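PDB 6KR5: cysteine synthase 3 from Entamoeba histolytica, which catalyses formation of L-cysteine from O-acetyl-L-serine and sulfide, as a dimeric pyridoxal-5'-phosphate-dependent O-acetylserine sulfhydrylase. Local coordinates for residues R267-V270 against M276-M279; T42-K47 against A287-A292; K47-N52 against V170-E175. One frame throughout, in Å; residues are numbered along the deposited sequence.

Interaction 1: R267-V270 against M276-M279; sequences RAVV and MCGM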
loop_
_atom_site.group_PDB
_atom_site.type_symbol
_atom_site.label_atom_id
_atom_site.label_comp_id
_atom_site.label_asym_id
_atom_site.label_seq_id
_atom_site.Cartn_x
_atom_site.Cartn_y
_atom_site.Cartn_z
ATOM N N ARG B 267 -11.210 -9.532 -9.485
ATOM C CA ARG B 267 -10.696 -9.164 -10.801
ATOM C C ARG B 267 -11.560 -8.099 -11.455
ATOM O O ARG B 267 -11.046 -7.212 -12.147
ATOM C CB ARG B 267 -10.614 -10.392 -11.703
ATOM C CG ARG B 267 -9.492 -11.340 -11.322
ATOM C CD ARG B 267 -9.282 -12.405 -12.386
ATOM N NE ARG B 267 -10.366 -13.388 -12.424
ATOM C CZ ARG B 267 -10.405 -14.496 -11.690
ATOM N NH1 ARG B 267 -9.417 -14.774 -10.844
ATOM N NH2 ARG B 267 -11.424 -15.330 -11.815
ATOM N N ALA B 268 -12.879 -8.182 -11.269
ATOM C CA ALA B 268 -13.769 -7.195 -11.882
ATOM C C ALA B 268 -13.609 -5.823 -11.238
ATOM O O ALA B 268 -13.666 -4.796 -11.924
ATOM C CB ALA B 268 -15.217 -7.668 -11.782
ATOM N N VAL B 269 -13.398 -5.786 -9.922
ATOM C CA VAL B 269 -13.259 -4.513 -9.224
ATOM C C VAL B 269 -12.016 -3.772 -9.701
ATOM O O VAL B 269 -12.053 -2.559 -9.933
ATOM C CB VAL B 269 -13.240 -4.760 -7.706
ATOM C CG1 VAL B 269 -12.872 -3.488 -6.956
ATOM C CG2 VAL B 269 -14.605 -5.264 -7.276
ATOM N N VAL B 270 -10.893 -4.477 -9.864
ATOM C CA VAL B 270 -9.706 -3.760 -10.312
ATOM C C VAL B 270 -9.855 -3.342 -11.777
ATOM O O VAL B 270 -9.451 -2.233 -12.149
ATOM C CB VAL B 270 -8.421 -4.576 -10.031
ATOM C CG1 VAL B 270 -8.420 -5.880 -10.759
ATOM C CG2 VAL B 270 -7.161 -3.757 -10.367
ATOM N N MET B 276 -7.416 -2.248 -6.607
ATOM C CA MET B 276 -6.789 -3.571 -6.576
ATOM C C MET B 276 -6.898 -4.123 -5.166
ATOM O O MET B 276 -5.996 -3.971 -4.347
ATOM C CB MET B 276 -5.338 -3.513 -7.034
ATOM C CG MET B 276 -4.754 -4.904 -7.236
ATOM S SD MET B 276 -3.073 -4.807 -7.892
ATOM C CE MET B 276 -2.694 -6.517 -8.232
ATOM N N CYS B 277 -8.017 -4.777 -4.890
ATOM C CA CYS B 277 -8.321 -5.298 -3.565
ATOM C C CYS B 277 -8.041 -6.797 -3.490
ATOM O O CYS B 277 -7.957 -7.491 -4.502
ATOM C CB CYS B 277 -9.792 -5.034 -3.241
ATOM S SG CYS B 277 -10.990 -5.850 -4.377
ATOM N N GLY B 278 -7.918 -7.301 -2.268
ATOM C CA GLY B 278 -7.568 -8.692 -2.041
ATOM C C GLY B 278 -8.731 -9.663 -2.221
ATOM O O GLY B 278 -9.834 -9.305 -2.641
ATOM N N MET B 279 -8.461 -10.935 -1.897
ATOM C CA MET B 279 -9.455 -11.985 -2.139
ATOM C C MET B 279 -10.686 -11.813 -1.254
ATOM O O MET B 279 -11.828 -11.949 -1.723
ATOM C CB MET B 279 -8.837 -13.365 -1.905
ATOM C CG MET B 279 -7.718 -13.696 -2.862
ATOM S SD MET B 279 -7.121 -15.339 -2.426
ATOM C CE MET B 279 -6.147 -15.719 -3.890
#

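Interaction 2: T42-K47 against A287-A292; sequences TKILVK and AGLKEA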
loop_
_atom_site.group_PDB
_atom_site.type_symbol
_atom_site.label_atom_id
_atom_site.label_comp_id
_atom_site.label_asym_id
_atom_site.label_seq_id
_atom_site.Cartn_x
_atom_site.Cartn_y
_atom_site.Cartn_z
ATOM N N THR B 42 -29.044 3.822 -4.887
ATOM C CA THR B 42 -28.350 3.056 -3.863
ATOM C C THR B 42 -26.857 3.359 -3.926
ATOM O O THR B 42 -26.273 3.444 -5.010
ATOM C CB THR B 42 -28.620 1.566 -4.069
ATOM O OG1 THR B 42 -30.041 1.347 -4.101
ATOM C CG2 THR B 42 -27.994 0.729 -2.951
ATOM N N LYS B 43 -26.236 3.551 -2.756
ATOM C CA LYS B 43 -24.842 3.980 -2.675
ATOM C C LYS B 43 -24.020 2.845 -2.085
ATOM O O LYS B 43 -24.324 2.372 -0.989
ATOM C CB LYS B 43 -24.696 5.237 -1.817
ATOM C CG LYS B 43 -25.465 6.454 -2.338
ATOM C CD LYS B 43 -26.497 6.925 -1.319
ATOM C CE LYS B 43 -27.089 8.273 -1.697
ATOM N NZ LYS B 43 -27.869 8.218 -2.964
ATOM N N ILE B 44 -22.984 2.417 -2.803
ATOM C CA ILE B 44 -22.145 1.303 -2.371
ATOM C C ILE B 44 -20.731 1.840 -2.207
ATOM O O ILE B 44 -20.089 2.233 -3.187
ATOM C CB ILE B 44 -22.185 0.123 -3.352
ATOM C CG1 ILE B 44 -23.632 -0.347 -3.547
ATOM C CG2 ILE B 44 -21.359 -1.032 -2.801
ATOM C CD1 ILE B 44 -24.324 0.231 -4.744
ATOM N N LEU B 45 -20.250 1.865 -0.966
ATOM C CA LEU B 45 -18.981 2.488 -0.618
ATOM C C LEU B 45 -18.032 1.434 -0.084
ATOM O O LEU B 45 -18.451 0.552 0.674
ATOM C CB LEU B 45 -19.170 3.578 0.442
ATOM C CG LEU B 45 -20.290 4.575 0.172
ATOM C CD1 LEU B 45 -20.397 5.525 1.373
ATOM C CD2 LEU B 45 -20.025 5.329 -1.128
ATOM N N VAL B 46 -16.754 1.537 -0.452
ATOM C CA VAL B 46 -15.739 0.588 -0.003
ATOM C C VAL B 46 -14.739 1.303 0.893
ATOM O O VAL B 46 -14.248 2.389 0.559
ATOM C CB VAL B 46 -15.039 -0.108 -1.188
ATOM C CG1 VAL B 46 -15.988 -1.105 -1.833
ATOM C CG2 VAL B 46 -14.508 0.890 -2.220
ATOM N N LYS B 47 -14.427 0.685 2.032
ATOM C CA LYS B 47 -13.457 1.230 2.976
ATOM C C LYS B 47 -12.135 0.510 2.759
ATOM O O LYS B 47 -12.058 -0.709 2.923
ATOM C CB LYS B 47 -13.930 1.068 4.419
ATOM C CG LYS B 47 -13.005 1.784 5.402
ATOM C CD LYS B 47 -13.664 2.057 6.728
ATOM C CE LYS B 47 -12.713 2.799 7.666
ATOM N NZ LYS B 47 -12.347 4.193 7.254
ATOM N N ALA B 287 -20.862 -9.879 -1.805
ATOM C CA ALA B 287 -21.958 -9.898 -0.840
ATOM C C ALA B 287 -22.642 -8.540 -0.770
ATOM O O ALA B 287 -23.869 -8.461 -0.637
ATOM C CB ALA B 287 -21.451 -10.304 0.543
ATOM N N GLY B 288 -21.864 -7.462 -0.863
ATOM C CA GLY B 288 -22.448 -6.134 -0.790
ATOM C C GLY B 288 -23.261 -5.788 -2.026
ATOM O O GLY B 288 -24.273 -5.088 -1.931
ATOM N N LEU B 289 -22.809 -6.241 -3.202
ATOM C CA LEU B 289 -23.559 -5.993 -4.429
ATOM C C LEU B 289 -24.859 -6.785 -4.443
ATOM O O LEU B 289 -25.886 -6.297 -4.933
ATOM C CB LEU B 289 -22.708 -6.329 -5.659
ATOM C CG LEU B 289 -21.482 -5.443 -5.933
ATOM C CD1 LEU B 289 -20.769 -5.876 -7.212
ATOM C CD2 LEU B 289 -21.852 -3.961 -6.006
ATOM N N LYS B 290 -24.835 -8.014 -3.931
ATOM C CA LYS B 290 -26.083 -8.760 -3.767
ATOM C C LYS B 290 -27.007 -8.046 -2.797
ATOM O O LYS B 290 -28.221 -7.958 -3.030
ATOM C CB LYS B 290 -25.790 -10.182 -3.295
ATOM C CG LYS B 290 -25.020 -10.986 -4.312
ATOM C CD LYS B 290 -24.867 -12.429 -3.884
ATOM C CE LYS B 290 -24.236 -13.230 -5.003
ATOM N NZ LYS B 290 -24.005 -14.654 -4.647
ATOM N N GLU B 291 -26.451 -7.523 -1.707
ATOM C CA GLU B 291 -27.250 -6.741 -0.773
ATOM C C GLU B 291 -27.876 -5.536 -1.467
ATOM O O GLU B 291 -29.056 -5.227 -1.257
ATOM C CB GLU B 291 -26.370 -6.306 0.398
ATOM C CG GLU B 291 -27.139 -5.811 1.594
ATOM C CD GLU B 291 -27.806 -6.933 2.363
ATOM O OE1 GLU B 291 -27.420 -8.117 2.196
ATOM O OE2 GLU B 291 -28.728 -6.621 3.138
ATOM N N ALA B 292 -27.107 -4.862 -2.326
ATOM C CA ALA B 292 -27.574 -3.687 -3.049
ATOM C C ALA B 292 -28.653 -4.012 -4.074
ATOM O O ALA B 292 -29.299 -3.090 -4.585
ATOM C CB ALA B 292 -26.389 -3.002 -3.740
HETATM O O HOH W 1 -30.832 -1.076 -5.144
#

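Interaction 3: K47-N52 against V170-E175; sequences KLECFN and VYTANE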
loop_
_atom_site.group_PDB
_atom_site.type_symbol
_atom_site.label_atom_id
_atom_site.label_comp_id
_atom_site.label_asym_id
_atom_site.label_seq_id
_atom_site.Cartn_x
_atom_site.Cartn_y
_atom_site.Cartn_z
ATOM N N LYS B 47 -14.427 0.685 2.032
ATOM C CA LYS B 47 -13.457 1.230 2.976
ATOM C C LYS B 47 -12.135 0.510 2.759
ATOM O O LYS B 47 -12.058 -0.709 2.923
ATOM C CB LYS B 47 -13.930 1.068 4.419
ATOM C CG LYS B 47 -13.005 1.784 5.402
ATOM C CD LYS B 47 -13.664 2.057 6.728
ATOM C CE LYS B 47 -12.713 2.799 7.666
ATOM N NZ LYS B 47 -12.347 4.193 7.254
ATOM N N LEU B 48 -11.103 1.263 2.371
ATOM C CA LEU B 48 -9.874 0.677 1.831
ATOM C C LEU B 48 -8.830 0.537 2.933
ATOM O O LEU B 48 -7.992 1.422 3.141
ATOM C CB LEU B 48 -9.363 1.521 0.674
ATOM C CG LEU B 48 -10.449 1.753 -0.364
ATOM C CD1 LEU B 48 -9.869 2.565 -1.502
ATOM C CD2 LEU B 48 -10.948 0.445 -0.882
ATOM N N GLU B 49 -8.845 -0.620 3.605
ATOM C CA GLU B 49 -7.867 -0.864 4.654
ATOM C C GLU B 49 -6.475 -1.097 4.086
ATOM O O GLU B 49 -5.501 -1.150 4.847
ATOM C CB GLU B 49 -8.336 -2.027 5.530
ATOM C CG GLU B 49 -9.600 -1.653 6.307
ATOM C CD GLU B 49 -9.337 -0.513 7.284
ATOM O OE1 GLU B 49 -8.422 -0.688 8.117
ATOM O OE2 GLU B 49 -10.030 0.532 7.227
ATOM N N CYS B 50 -6.350 -1.201 2.766
ATOM C CA CYS B 50 -5.038 -1.221 2.145
ATOM C C CYS B 50 -4.274 0.082 2.355
ATOM O O CYS B 50 -3.055 0.115 2.136
ATOM C CB CYS B 50 -5.200 -1.496 0.659
ATOM S SG CYS B 50 -3.655 -1.597 -0.208
ATOM N N PHE B 51 -4.953 1.153 2.776
ATOM C CA PHE B 51 -4.275 2.423 3.000
ATOM C C PHE B 51 -3.521 2.478 4.325
ATOM O O PHE B 51 -2.810 3.458 4.569
ATOM C CB PHE B 51 -5.275 3.578 2.906
ATOM C CG PHE B 51 -5.482 4.072 1.503
ATOM C CD1 PHE B 51 -6.217 3.331 0.608
ATOM C CD2 PHE B 51 -4.950 5.280 1.094
ATOM C CE1 PHE B 51 -6.413 3.789 -0.690
ATOM C CE2 PHE B 51 -5.140 5.731 -0.199
ATOM C CZ PHE B 51 -5.876 4.985 -1.078
ATOM N N ASN B 52 -3.649 1.468 5.185
ATOM C CA ASN B 52 -2.783 1.394 6.354
ATOM C C ASN B 52 -1.322 1.259 5.917
ATOM O O ASN B 52 -1.036 0.802 4.801
ATOM C CB ASN B 52 -3.204 0.217 7.227
ATOM C CG ASN B 52 -4.461 0.517 8.022
ATOM O OD1 ASN B 52 -4.445 1.352 8.925
ATOM N ND2 ASN B 52 -5.563 -0.141 7.673
ATOM N N VAL B 170 -13.191 0.641 17.207
ATOM C CA VAL B 170 -13.805 1.908 17.591
ATOM C C VAL B 170 -13.434 2.974 16.570
ATOM O O VAL B 170 -14.275 3.768 16.136
ATOM C CB VAL B 170 -13.382 2.305 19.016
ATOM C CG1 VAL B 170 -13.929 3.683 19.370
ATOM C CG2 VAL B 170 -13.871 1.273 20.013
ATOM N N TYR B 171 -12.180 2.956 16.118
ATOM C CA TYR B 171 -11.732 3.921 15.122
ATOM C C TYR B 171 -12.348 3.633 13.756
ATOM O O TYR B 171 -12.869 4.539 13.100
ATOM C CB TYR B 171 -10.205 3.912 15.049
ATOM C CG TYR B 171 -9.525 4.492 16.270
ATOM C CD1 TYR B 171 -9.221 3.695 17.375
ATOM C CD2 TYR B 171 -9.168 5.837 16.308
ATOM C CE1 TYR B 171 -8.592 4.230 18.487
ATOM C CE2 TYR B 171 -8.540 6.379 17.415
ATOM C CZ TYR B 171 -8.255 5.573 18.498
ATOM O OH TYR B 171 -7.625 6.121 19.592
ATOM N N THR B 172 -12.309 2.371 13.315
ATOM C CA THR B 172 -12.911 2.018 12.033
ATOM C C THR B 172 -14.358 2.486 11.969
ATOM O O THR B 172 -14.776 3.139 11.004
ATOM C CB THR B 172 -12.825 0.503 11.814
ATOM O OG1 THR B 172 -11.533 0.025 12.210
ATOM C CG2 THR B 172 -13.084 0.143 10.345
ATOM N N ALA B 173 -15.128 2.176 13.013
ATOM C CA ALA B 173 -16.534 2.562 13.051
ATOM C C ALA B 173 -16.700 4.073 13.067
ATOM O O ALA B 173 -17.551 4.613 12.350
ATOM C CB ALA B 173 -17.216 1.948 14.271
ATOM N N ASN B 174 -15.905 4.774 13.884
ATOM C CA ASN B 174 -16.027 6.227 13.931
ATOM C C ASN B 174 -15.726 6.849 12.578
ATOM O O ASN B 174 -16.394 7.804 12.161
ATOM C CB ASN B 174 -15.097 6.825 14.982
ATOM C CG ASN B 174 -15.287 8.326 15.116
ATOM O OD1 ASN B 174 -16.395 8.785 15.400
ATOM N ND2 ASN B 174 -14.223 9.097 14.889
ATOM N N GLU B 175 -14.712 6.327 11.882
ATOM C CA GLU B 175 -14.412 6.814 10.542
ATOM C C GLU B 175 -15.603 6.635 9.610
ATOM O O GLU B 175 -15.926 7.539 8.833
ATOM C CB GLU B 175 -13.186 6.092 9.986
ATOM C CG GLU B 175 -11.907 6.427 10.735
ATOM C CD GLU B 175 -10.813 5.401 10.523
ATOM O OE1 GLU B 175 -10.767 4.803 9.428
ATOM O OE2 GLU B 175 -9.992 5.210 11.441
#

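Interaction 1: R267-V270 against M276-M279
Val269 and Val270, near the end of helix 259-273, pack on Cys277 and Met276 across a short turn, by apolar contact with no hydrogen bond between the segments. Two residues before Val269, Arg267 points away; its guanidinium is engaged by Glu323 and the carbonyl of Leu318. At Val269 the CG1 branch stands anti to the backbone N (chi1 171°), which brings it to the sulfur: CG1 lies 4.0 Å from Cys277 SG, and CB lies 4.2 Å from the same atom. Ile285 of helix 279-292 touches both partners. This is the loop joining two consecutive helices, 259-273 and 279-292, in the larger domain of a fold type II pyridoxal-phosphate enzyme; Gly278 sits at the N-cap position of the second helix, and the Cys277 side chain is about 9 Å from the cofactor. Next along, Val270 meets Met276 chiefly through CG2, 3.8 Å from Met276 CB, while its CB sits 4.0 Å from Met276 CA. The two side chains run alongside each other, pointing the same way. Met276 is extended at every torsion, with chi1 at -170°; its side chain also touches Leu314, Tyr319 and Met54 of the second subunit, and Val270 touches Phe123 of that subunit.

Interaction 2: T42-K47 against A287-A292
Ile44 and Ala292 meet with no ring or side-chain amide between them, so the flat surface here is the sheet itself. Strand 43-48 has strand 26-28 along one edge and strand 301-306 along the other; Ile44 points from one face toward helix 279-292, while Lys43 on the opposite face points away from it. This is strand-on-helix packing in the larger domain of the fold type II pyridoxal-phosphate enzymes, a mixed sheet with helices laid against it. Ile44 does most of the touching. Its CG1 lies 3.8 Å from Ala292 CB, and the CD1 methyl is 4.0 Å from that same carbon, so the small alanine nestles against the bent ethyl arm. The other branch, CG2, is anti to the backbone N and reaches toward the earlier turn, within 4.4 Å of Leu289 CD2. Gly288, just before Leu289, turns the side where a CB would sit toward Ile44. Ile38 also touches Ile44 and Leu289. Just before the strand, Thr42 sets CG2 4.1 Å from Ala292 CB and takes the backbone N-H of Gly299 with OG1. One water joins the segments, 2.8 Å from Thr42 OG1 and donating to Ala292 O at 2.6 Å.

Interaction 3: K47-N52 against V170-E175
A buried salt bridge between Lys47 and Glu175 carries this contact, with Lys47 NZ donating to Glu175 OE1 at 2.8 Å. The bond uses the lone pair of OE1 that faces away from the other carboxylate oxygen. The two side chains cross at about a right angle: the lysine leaves the strand extended as far as CE and bends only at its last torsion (chi4 67°), which brings NZ alongside the glutamate stem, 3.4 Å from Glu175 CB. One turn earlier, the Thr172 methyl packs against the aliphatic part of the lysine, CG2 lying 3.8 Å from Lys47 CE. A second acid, Glu49, has its OE2 4.9 Å from Glu175 OE1; Arg60 reaches both carboxylates and, with Lys47, probably offsets their repulsion. Thr24 bonds through OG1 to Lys47 NZ and Glu49 OE2 and through its backbone N to Glu175 OE1. Glu49 is steadied by Asn52, whose ND2 bonds to Glu49 O at 3.0 Å, in the carbonyl plane, and to Glu49 OE1 at 2.9 Å, from above the carboxylate plane. This charged network lies in the larger domain of a fold type II enzyme, the Glu49 side chain about 8 Å from the cofactor and Cys50, disulfide-bonded to Cys309, next in the chain. It joins the C-terminal end of strand 43-48 and the following 3-10 turn to helix 169-179, beside helices 58-72 and 195-207.

In the fold
From the N terminus, strand 43-48 comes first and serves two contacts, with Lys47 common to the ranges of both. Interaction 3 closes the inner loop, from the end of that strand to helix 169-179; the four-stranded parallel sheet of the smaller domain lies wholly inside this loop. Interaction 2 closes the outer one, bringing helix 279-292 back to the beginning of the strand after some 240 residues. Interaction 1 is a short local closure, nested within interaction 2 and following interaction 3 in series. Interactions 2 and 3 tie helices to strand 43-48, whereas interaction 1 joins two consecutive helices through the loop between them; interactions 1 and 3 both also touch the second subunit.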